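Local coordinates for pheromone cOB1/lipoprotein, YaeC family (Enterococcus faecalis, PDB 4EF1) that probably binds methionine as the lipid-tethered, substrate-capturing component of an ABC-type importer, and probably also serves as the precursor of the sex pheromone cOB1, at residues Y38-Y41 with V42-K46; Y57-V61 with P62-E66; S109-S112 with D113-R116. One frame throughout, in Å; residues are numbered along the deposited sequence.

Contact 1. Residues Y38-Y41 with V42-K46; sequences YTDY and VLPNK. With MSE (selenomethionine), chain C.
The Y38 ring carries P44 on one face: CA of P44 stands 4.2 Å from the ring centroid and only 7° off its normal, a CH-pi contact, while CG of P44 meets CB of Y38 at 3.7 Å. L43 comes to the same ring obliquely, its CB 3.8 Å from CD1 of Y38. The second flat group, the Y41 ring, takes the terminal methyl CE of the bound selenomethionine over the centre of one face, with CE 3.3 Å from CD2 of Y41; its hydroxyl is hydrogen-bonded to N178. Between the two tyrosines, the D40 carboxylate reaches forward to the start of the helix. In one of its two modelled conformers, CG sits between backbone N and carbonyl carbon (chi1 73°), and OD2 accepts from two amide N-H groups on the same face of the carboxylate: L43 N at 2.8 Å, nearly straight and on the syn side, and V42 N at 2.9 Å, from well above the plane. A water joins O of Y41 to ND2 of N45, whose OD1 is held by Q59 and N56. In this conformer the D40-V42 bond makes an Asx turn, leading from strand 31-37 into helix 43-50, with Y41 in the wall of the selenomethionine pocket.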
loop_
_atom_site.group_PDB
_atom_site.type_symbol
_atom_site.label_atom_id
_atom_site.label_comp_id
_atom_site.label_asym_id
_atom_site.label_seq_id
_atom_site.Cartn_x
_atom_site.Cartn_y
_atom_site.Cartn_z
ATOM N N TYR A 38 0.619 -12.301 -6.223
ATOM C CA TYR A 38 -0.838 -12.086 -6.215
ATOM C C TYR A 38 -1.131 -10.685 -6.772
ATOM O O TYR A 38 -0.402 -9.732 -6.491
ATOM C CB TYR A 38 -1.419 -12.157 -4.792
ATOM C CG TYR A 38 -1.278 -13.504 -4.164
ATOM C CD1 TYR A 38 -2.239 -14.483 -4.365
ATOM C CD2 TYR A 38 -0.154 -13.834 -3.392
ATOM C CE1 TYR A 38 -2.088 -15.760 -3.838
ATOM C CE2 TYR A 38 -0.008 -15.117 -2.844
ATOM C CZ TYR A 38 -0.982 -16.065 -3.065
ATOM O OH TYR A 38 -0.854 -17.330 -2.555
ATOM N N THR A 39 -2.178 -10.585 -7.574
ATOM C CA THR A 39 -2.563 -9.347 -8.251
ATOM C C THR A 39 -3.663 -8.562 -7.515
ATOM O O THR A 39 -4.066 -7.515 -7.992
ATOM C CB THR A 39 -3.055 -9.701 -9.678
ATOM O OG1 THR A 39 -4.192 -10.563 -9.598
ATOM C CG2 THR A 39 -1.957 -10.428 -10.466
ATOM N N ASP A 40 -4.086 -9.057 -6.339
ATOM C CA ASP A 40 -5.174 -8.414 -5.594
ATOM C C ASP A 40 -4.844 -8.285 -4.120
ATOM O O ASP A 40 -3.722 -8.583 -3.690
ATOM C CB ASP A 40 -6.449 -9.243 -5.769
ATOM C CG ASP A 40 -6.391 -10.518 -4.982
ATOM O OD1 ASP A 40 -5.355 -11.204 -5.061
ATOM O OD2 ASP A 40 -7.321 -10.771 -4.232
ATOM N N TYR A 41 -5.822 -7.814 -3.328
ATOM C CA TYR A 41 -5.608 -7.583 -1.914
ATOM C C TYR A 41 -6.408 -8.524 -1.001
ATOM O O TYR A 41 -6.356 -8.375 0.207
ATOM C CB TYR A 41 -5.919 -6.103 -1.532
ATOM C CG TYR A 41 -5.014 -4.974 -2.023
ATOM C CD1 TYR A 41 -3.774 -5.215 -2.607
ATOM C CD2 TYR A 41 -5.417 -3.628 -1.866
ATOM C CE1 TYR A 41 -2.969 -4.173 -3.027
ATOM C CE2 TYR A 41 -4.604 -2.603 -2.279
ATOM C CZ TYR A 41 -3.393 -2.877 -2.866
ATOM O OH TYR A 41 -2.566 -1.856 -3.277
ATOM N N VAL A 42 -7.071 -9.527 -1.576
ATOM C CA VAL A 42 -7.858 -10.495 -0.856
ATOM C C VAL A 42 -7.115 -11.831 -0.792
ATOM O O VAL A 42 -6.867 -12.339 0.290
ATOM C CB VAL A 42 -9.260 -10.646 -1.505
ATOM C CG1 VAL A 42 -10.044 -11.787 -0.886
ATOM C CG2 VAL A 42 -10.042 -9.311 -1.393
ATOM N N LEU A 43 -6.726 -12.360 -1.949
ATOM C CA LEU A 43 -6.129 -13.692 -2.048
ATOM C C LEU A 43 -4.858 -13.941 -1.213
ATOM O O LEU A 43 -4.722 -15.041 -0.680
ATOM C CB LEU A 43 -5.928 -14.131 -3.505
ATOM C CG LEU A 43 -7.221 -14.456 -4.314
ATOM C CD1 LEU A 43 -6.827 -14.893 -5.728
ATOM C CD2 LEU A 43 -8.107 -15.548 -3.690
ATOM N N PRO A 44 -3.972 -12.951 -1.077
ATOM C CA PRO A 44 -2.795 -13.145 -0.188
ATOM C C PRO A 44 -3.133 -13.425 1.275
ATOM O O PRO A 44 -2.400 -14.178 1.949
ATOM C CB PRO A 44 -2.004 -11.852 -0.319
ATOM C CG PRO A 44 -2.597 -11.108 -1.455
ATOM C CD PRO A 44 -3.955 -11.616 -1.729
ATOM N N ASN A 45 -4.197 -12.802 1.776
ATOM C CA ASN A 45 -4.699 -13.141 3.102
ATOM C C ASN A 45 -5.397 -14.496 3.135
ATOM O O ASN A 45 -5.158 -15.257 4.080
ATOM C CB ASN A 45 -5.579 -12.035 3.684
ATOM C CG ASN A 45 -4.766 -10.861 4.252
ATOM O OD1 ASN A 45 -3.642 -11.036 4.710
ATOM N ND2 ASN A 45 -5.373 -9.679 4.294
ATOM N N LYS A 46 -6.240 -14.816 2.135
ATOM C CA LYS A 46 -6.850 -16.150 2.050
ATOM C C LYS A 46 -5.753 -17.210 2.028
ATOM O O LYS A 46 -5.809 -18.193 2.765
ATOM C CB LYS A 46 -7.762 -16.315 0.816
ATOM C CG LYS A 46 -9.067 -15.510 0.878
ATOM C CD LYS A 46 -10.084 -15.893 -0.204
ATOM C CE LYS A 46 -11.409 -15.160 -0.013
ATOM N NZ LYS A 46 -12.081 -15.473 1.281
HETATM N N MSE C 301 1.050 -1.434 -1.294
HETATM C CA MSE C 301 -0.244 -0.763 -0.872
HETATM C C MSE C 301 -0.024 0.627 -0.268
HETATM O O MSE C 301 0.893 0.805 0.548
HETATM O OXT MSE C 301 -0.818 1.570 -0.532
HETATM C CB MSE C 301 -1.061 -1.640 0.076
HETATM C CG MSE C 301 -2.460 -1.113 0.416
HETATM SE SE MSE C 301 -3.259 -2.155 1.823
HETATM C CE MSE C 301 -3.548 -3.872 0.858
HETATM O O HOH W 1 -7.517 -9.189 2.566
#

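Contact 2. Residues Y57-V61 with P62-E66; sequences YFQHV and PFFNE. With MSE (selenomethionine), chain C.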
loop_
_atom_site.group_PDB
_atom_site.type_symbol
_atom_site.label_atom_id
_atom_site.label_comp_id
_atom_site.label_asym_id
_atom_site.label_seq_id
_atom_site.Cartn_x
_atom_site.Cartn_y
_atom_site.Cartn_z
ATOM N N TYR A 57 3.385 -10.277 2.217
ATOM C CA TYR A 57 4.034 -8.994 2.129
ATOM C C TYR A 57 3.315 -8.173 1.035
ATOM O O TYR A 57 3.674 -8.222 -0.149
ATOM C CB TYR A 57 5.506 -9.228 1.751
ATOM C CG TYR A 57 6.360 -7.971 1.615
ATOM C CD1 TYR A 57 6.134 -6.805 2.380
ATOM C CD2 TYR A 57 7.449 -7.963 0.737
ATOM C CE1 TYR A 57 6.970 -5.667 2.253
ATOM C CE2 TYR A 57 8.265 -6.850 0.607
ATOM C CZ TYR A 57 8.036 -5.706 1.340
ATOM O OH TYR A 57 8.921 -4.665 1.153
ATOM N N PHE A 58 2.306 -7.407 1.455
ATOM C CA PHE A 58 1.489 -6.613 0.527
ATOM C C PHE A 58 0.658 -5.505 1.196
ATOM O O PHE A 58 0.235 -4.581 0.510
ATOM C CB PHE A 58 0.548 -7.547 -0.291
ATOM C CG PHE A 58 -0.735 -7.861 0.413
ATOM C CD1 PHE A 58 -0.767 -8.800 1.428
ATOM C CD2 PHE A 58 -1.906 -7.230 0.053
ATOM C CE1 PHE A 58 -1.939 -9.081 2.079
ATOM C CE2 PHE A 58 -3.091 -7.503 0.714
ATOM C CZ PHE A 58 -3.106 -8.431 1.720
ATOM N N GLN A 59 0.364 -5.619 2.488
ATOM C CA GLN A 59 -0.607 -4.721 3.159
ATOM C C GLN A 59 -0.013 -3.870 4.258
ATOM O O GLN A 59 0.976 -4.267 4.882
ATOM C CB GLN A 59 -1.733 -5.551 3.779
ATOM C CG GLN A 59 -1.355 -6.442 4.951
ATOM C CD GLN A 59 -2.363 -7.539 5.283
ATOM O OE1 GLN A 59 -3.577 -7.307 5.297
ATOM N NE2 GLN A 59 -1.847 -8.761 5.556
ATOM N N HIS A 60 -0.681 -2.742 4.530
ATOM C CA HIS A 60 -0.390 -1.879 5.660
ATOM C C HIS A 60 -1.289 -2.230 6.836
ATOM O O HIS A 60 -2.228 -2.987 6.669
ATOM C CB HIS A 60 -0.455 -0.385 5.275
ATOM C CG HIS A 60 -1.736 0.063 4.575
ATOM N ND1 HIS A 60 -2.959 -0.024 5.156
ATOM C CD2 HIS A 60 -1.918 0.755 3.388
ATOM C CE1 HIS A 60 -3.898 0.507 4.329
ATOM N NE2 HIS A 60 -3.270 0.988 3.249
ATOM N N VAL A 61 -0.972 -1.723 8.028
ATOM C CA VAL A 61 -1.669 -2.080 9.279
ATOM C C VAL A 61 -3.165 -1.739 9.310
ATOM O O VAL A 61 -3.964 -2.553 9.726
ATOM C CB VAL A 61 -0.950 -1.544 10.558
ATOM C CG1 VAL A 61 -1.777 -1.803 11.829
ATOM C CG2 VAL A 61 0.436 -2.203 10.704
ATOM N N PRO A 62 -3.552 -0.538 8.845
ATOM C CA PRO A 62 -5.002 -0.294 8.826
ATOM C C PRO A 62 -5.793 -1.295 7.940
ATOM O O PRO A 62 -6.873 -1.754 8.328
ATOM C CB PRO A 62 -5.093 1.160 8.335
ATOM C CG PRO A 62 -3.802 1.785 8.735
ATOM C CD PRO A 62 -2.774 0.686 8.565
ATOM N N PHE A 63 -5.224 -1.687 6.794
ATOM C CA PHE A 63 -5.854 -2.663 5.941
ATOM C C PHE A 63 -5.887 -4.026 6.673
ATOM O O PHE A 63 -6.897 -4.700 6.684
ATOM C CB PHE A 63 -5.100 -2.806 4.618
ATOM C CG PHE A 63 -5.749 -3.770 3.661
ATOM C CD1 PHE A 63 -5.487 -5.113 3.747
ATOM C CD2 PHE A 63 -6.608 -3.315 2.671
ATOM C CE1 PHE A 63 -6.095 -6.021 2.880
ATOM C CE2 PHE A 63 -7.217 -4.204 1.795
ATOM C CZ PHE A 63 -6.955 -5.564 1.889
ATOM N N PHE A 64 -4.730 -4.407 7.230
ATOM C CA PHE A 64 -4.562 -5.653 8.009
ATOM C C PHE A 64 -5.653 -5.764 9.100
ATOM O O PHE A 64 -6.326 -6.825 9.229
ATOM C CB PHE A 64 -3.131 -5.667 8.615
ATOM C CG PHE A 64 -2.842 -6.808 9.552
ATOM C CD1 PHE A 64 -2.457 -8.042 9.062
ATOM C CD2 PHE A 64 -2.906 -6.631 10.930
ATOM C CE1 PHE A 64 -2.193 -9.092 9.920
ATOM C CE2 PHE A 64 -2.636 -7.674 11.799
ATOM C CZ PHE A 64 -2.285 -8.914 11.296
ATOM N N ASN A 65 -5.818 -4.706 9.887
ATOM C CA ASN A 65 -6.814 -4.723 11.003
ATOM C C ASN A 65 -8.246 -4.897 10.483
ATOM O O ASN A 65 -9.071 -5.638 11.075
ATOM C CB ASN A 65 -6.731 -3.448 11.852
ATOM C CG ASN A 65 -5.435 -3.333 12.666
ATOM O OD1 ASN A 65 -4.690 -4.292 12.837
ATOM N ND2 ASN A 65 -5.149 -2.125 13.129
ATOM N N GLU A 66 -8.563 -4.202 9.400
ATOM C CA GLU A 66 -9.894 -4.371 8.787
ATOM C C GLU A 66 -10.118 -5.820 8.308
ATOM O O GLU A 66 -11.180 -6.373 8.528
ATOM C CB GLU A 66 -10.068 -3.426 7.633
ATOM C CG GLU A 66 -11.404 -3.670 6.984
ATOM C CD GLU A 66 -11.618 -2.785 5.844
ATOM O OE1 GLU A 66 -10.977 -3.057 4.794
ATOM O OE2 GLU A 66 -12.430 -1.860 5.997
HETATM N N MSE C 301 1.050 -1.434 -1.294
HETATM C CA MSE C 301 -0.244 -0.763 -0.872
HETATM C C MSE C 301 -0.024 0.627 -0.268
HETATM O O MSE C 301 0.893 0.805 0.548
HETATM O OXT MSE C 301 -0.818 1.570 -0.532
HETATM C CB MSE C 301 -1.061 -1.640 0.076
HETATM C CG MSE C 301 -2.460 -1.113 0.416
HETATM SE SE MSE C 301 -3.259 -2.155 1.823
HETATM C CE MSE C 301 -3.548 -3.872 0.858
#
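F58 and F63 pack as an oblique pair, CE2 of F58 4.0 Å from CE1 of F63, planes 79° apart. The same rings also meet the ligand: methyl CE of the selenomethionine lies over the centre of one face of F63 and also touches F58, while its selenium sits over the H60 ring, 3.5 Å from NE2 of H60. With CG of F63 anti to the backbone N (chi1 -177°), the ring is turned so that one face lies against methyl CE. Among the polar side chains, Q59 sends OE1 to the edge of the F63 ring, in its plane and 3.3 Å from CD1 of F63; its amide also stands almost upright to the F64 ring and meets that ring's edge, with NE2 bonded to N45. H60 is the N-cap of helix 61-71: ND1 accepts from N of F63 at 3.3 Å, the donor 18° out of the imidazole plane. Two backbone bonds start the helix, N of F64 to O of H60 at 2.9 Å and N of N65 to O of V61 at 2.8 Å. With ND1 used as an acceptor and NE2 bonded to the carboxylate of D113, H60 is consistent with a neutral imidazole protonated at NE2, its ring fixed in rotation by both nitrogens and thus able to present a face to selenium.

Contact 3. Residues S109-S112 with D113-R116; sequences SSVS and DWPR. With MSE (selenomethionine), chain C.
From S110 to W114 the backbone winds as a 3-10 turn, N of D113 bonding to O of S110 at 3.1 Å and N of W114 to O of V111 at 3.0 Å, before helix 114-123 takes over. The indole of W114 folds back against V111, its CG anti to the carbonyl carbon (chi1 -64°). CA of V111 stands 3.6 Å from the centroid of the five-membered ring, 5° off its normal, a CH-pi contact, and CG1 of V111 covers the six-membered part, 3.6 Å from CH2 of W114. The indole NE1 is bonded to O of S108. On the ligand side, a water lies between OG of S110 and OD2 of D113. NH1 of R116 has two acceptors, OD1 of D113 at 3.1 Å in a salt bridge and carboxylate oxygen OXT of the selenomethionine at 2.9 Å. OD1 of D113 lies in the guanidinium plane, while NH1 of R116 stands 46° out of the carboxylate plane. OD1 also accepts from H60, OD2 is bonded to N176, and E195 pairs with NE of R116. This turn between strand 104-108 and helix 114-123 carries the arginine-carboxylate grip expected where an amino-acid-binding protein of the periplasmic type holds its ligand.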
loop_
_atom_site.group_PDB
_atom_site.type_symbol
_atom_site.label_atom_id
_atom_site.label_comp_id
_atom_site.label_asym_id
_atom_site.label_seq_id
_atom_site.Cartn_x
_atom_site.Cartn_y
_atom_site.Cartn_z
ATOM N N SER A 109 -12.503 0.882 -3.385
ATOM C CA SER A 109 -13.449 0.487 -2.336
ATOM C C SER A 109 -12.787 0.122 -0.996
ATOM O O SER A 109 -13.497 -0.210 -0.040
ATOM C CB SER A 109 -14.249 -0.727 -2.827
ATOM O OG SER A 109 -13.332 -1.748 -3.217
ATOM N N SER A 110 -11.460 0.180 -0.917
ATOM C CA SER A 110 -10.733 -0.189 0.279
ATOM C C SER A 110 -10.798 0.980 1.259
ATOM O O SER A 110 -10.094 1.971 1.104
ATOM C CB SER A 110 -9.283 -0.588 -0.030
ATOM O OG SER A 110 -8.572 -0.996 1.144
ATOM N N VAL A 111 -11.657 0.824 2.286
ATOM C CA VAL A 111 -11.992 1.918 3.201
ATOM C C VAL A 111 -10.800 2.437 3.988
ATOM O O VAL A 111 -10.720 3.642 4.314
ATOM C CB VAL A 111 -13.189 1.546 4.155
ATOM C CG1 VAL A 111 -14.435 1.104 3.381
ATOM C CG2 VAL A 111 -12.803 0.462 5.089
ATOM N N SER A 112 -9.841 1.555 4.274
ATOM C CA SER A 112 -8.670 1.977 5.015
ATOM C C SER A 112 -7.741 2.952 4.245
ATOM O O SER A 112 -6.891 3.569 4.872
ATOM C CB SER A 112 -7.904 0.796 5.605
ATOM O OG SER A 112 -7.306 -0.016 4.631
ATOM N N ASP A 113 -7.885 3.083 2.920
ATOM C CA ASP A 113 -7.127 4.081 2.134
ATOM C C ASP A 113 -7.891 5.405 1.997
ATOM O O ASP A 113 -7.347 6.368 1.481
ATOM C CB ASP A 113 -6.801 3.568 0.720
ATOM C CG ASP A 113 -5.648 2.569 0.683
ATOM O OD1 ASP A 113 -4.745 2.641 1.546
ATOM O OD2 ASP A 113 -5.619 1.739 -0.252
ATOM N N TRP A 114 -9.142 5.441 2.423
ATOM C CA TRP A 114 -9.957 6.672 2.291
ATOM C C TRP A 114 -9.381 7.863 2.996
ATOM O O TRP A 114 -9.381 8.933 2.417
ATOM C CB TRP A 114 -11.414 6.468 2.710
ATOM C CG TRP A 114 -12.169 5.493 1.830
ATOM C CD1 TRP A 114 -11.730 4.851 0.676
ATOM C CD2 TRP A 114 -13.557 5.085 1.975
ATOM N NE1 TRP A 114 -12.715 4.092 0.130
ATOM C CE2 TRP A 114 -13.831 4.171 0.865
ATOM C CE3 TRP A 114 -14.558 5.354 2.890
ATOM C CZ2 TRP A 114 -15.067 3.590 0.691
ATOM C CZ3 TRP A 114 -15.782 4.744 2.728
ATOM C CH2 TRP A 114 -16.033 3.868 1.661
ATOM N N PRO A 115 -8.874 7.686 4.236
ATOM C CA PRO A 115 -8.234 8.803 4.908
ATOM C C PRO A 115 -7.047 9.449 4.174
ATOM O O PRO A 115 -6.731 10.620 4.435
ATOM C CB PRO A 115 -7.765 8.193 6.230
ATOM C CG PRO A 115 -8.726 7.074 6.509
ATOM C CD PRO A 115 -8.944 6.500 5.127
ATOM N N ARG A 116 -6.396 8.680 3.325
ATOM C CA ARG A 116 -5.234 9.118 2.575
ATOM C C ARG A 116 -5.594 10.139 1.480
ATOM O O ARG A 116 -4.901 11.123 1.323
ATOM C CB ARG A 116 -4.527 7.912 1.983
ATOM C CG ARG A 116 -4.156 6.817 2.992
ATOM C CD ARG A 116 -3.468 5.615 2.409
ATOM N NE ARG A 116 -2.035 5.791 2.136
ATOM C CZ ARG A 116 -1.274 4.864 1.571
ATOM N NH1 ARG A 116 -1.773 3.653 1.292
ATOM N NH2 ARG A 116 0.005 5.105 1.366
HETATM N N MSE C 301 1.050 -1.434 -1.294
HETATM C CA MSE C 301 -0.244 -0.763 -0.872
HETATM C C MSE C 301 -0.024 0.627 -0.268
HETATM O O MSE C 301 0.893 0.805 0.548
HETATM O OXT MSE C 301 -0.818 1.570 -0.532
HETATM C CB MSE C 301 -1.061 -1.640 0.076
HETATM C CG MSE C 301 -2.460 -1.113 0.416
HETATM SE SE MSE C 301 -3.259 -2.155 1.823
HETATM C CE MSE C 301 -3.548 -3.872 0.858
HETATM O O HOH W 2 -6.088 -0.940 0.294
#

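All three contacts line one selenomethionine pocket. Contacts 1 and 2 meet chiefly the ligand's selenium-methyl end, with centres 11 Å apart, and are joined where OD1 of N45 lies 3.0 Å from NE2 of Q59, a probable hydrogen bond; O of Y41 also packs 3.3 Å from CZ of F63. Contact 3 holds the ligand's carboxylate end. It meets contact 2, again 11 Å away between centres, through NE2 of H60 and OD1 of D113 at 2.8 Å. Contacts 1 and 3 do not touch, their nearest atoms about 5 Å apart. Since contacts 1 and 2 adjoin the six-stranded sheet and contact 3 the five-stranded one, the H60-D113 bond spans the two lobes, consistent with a closed, ligand-bound form.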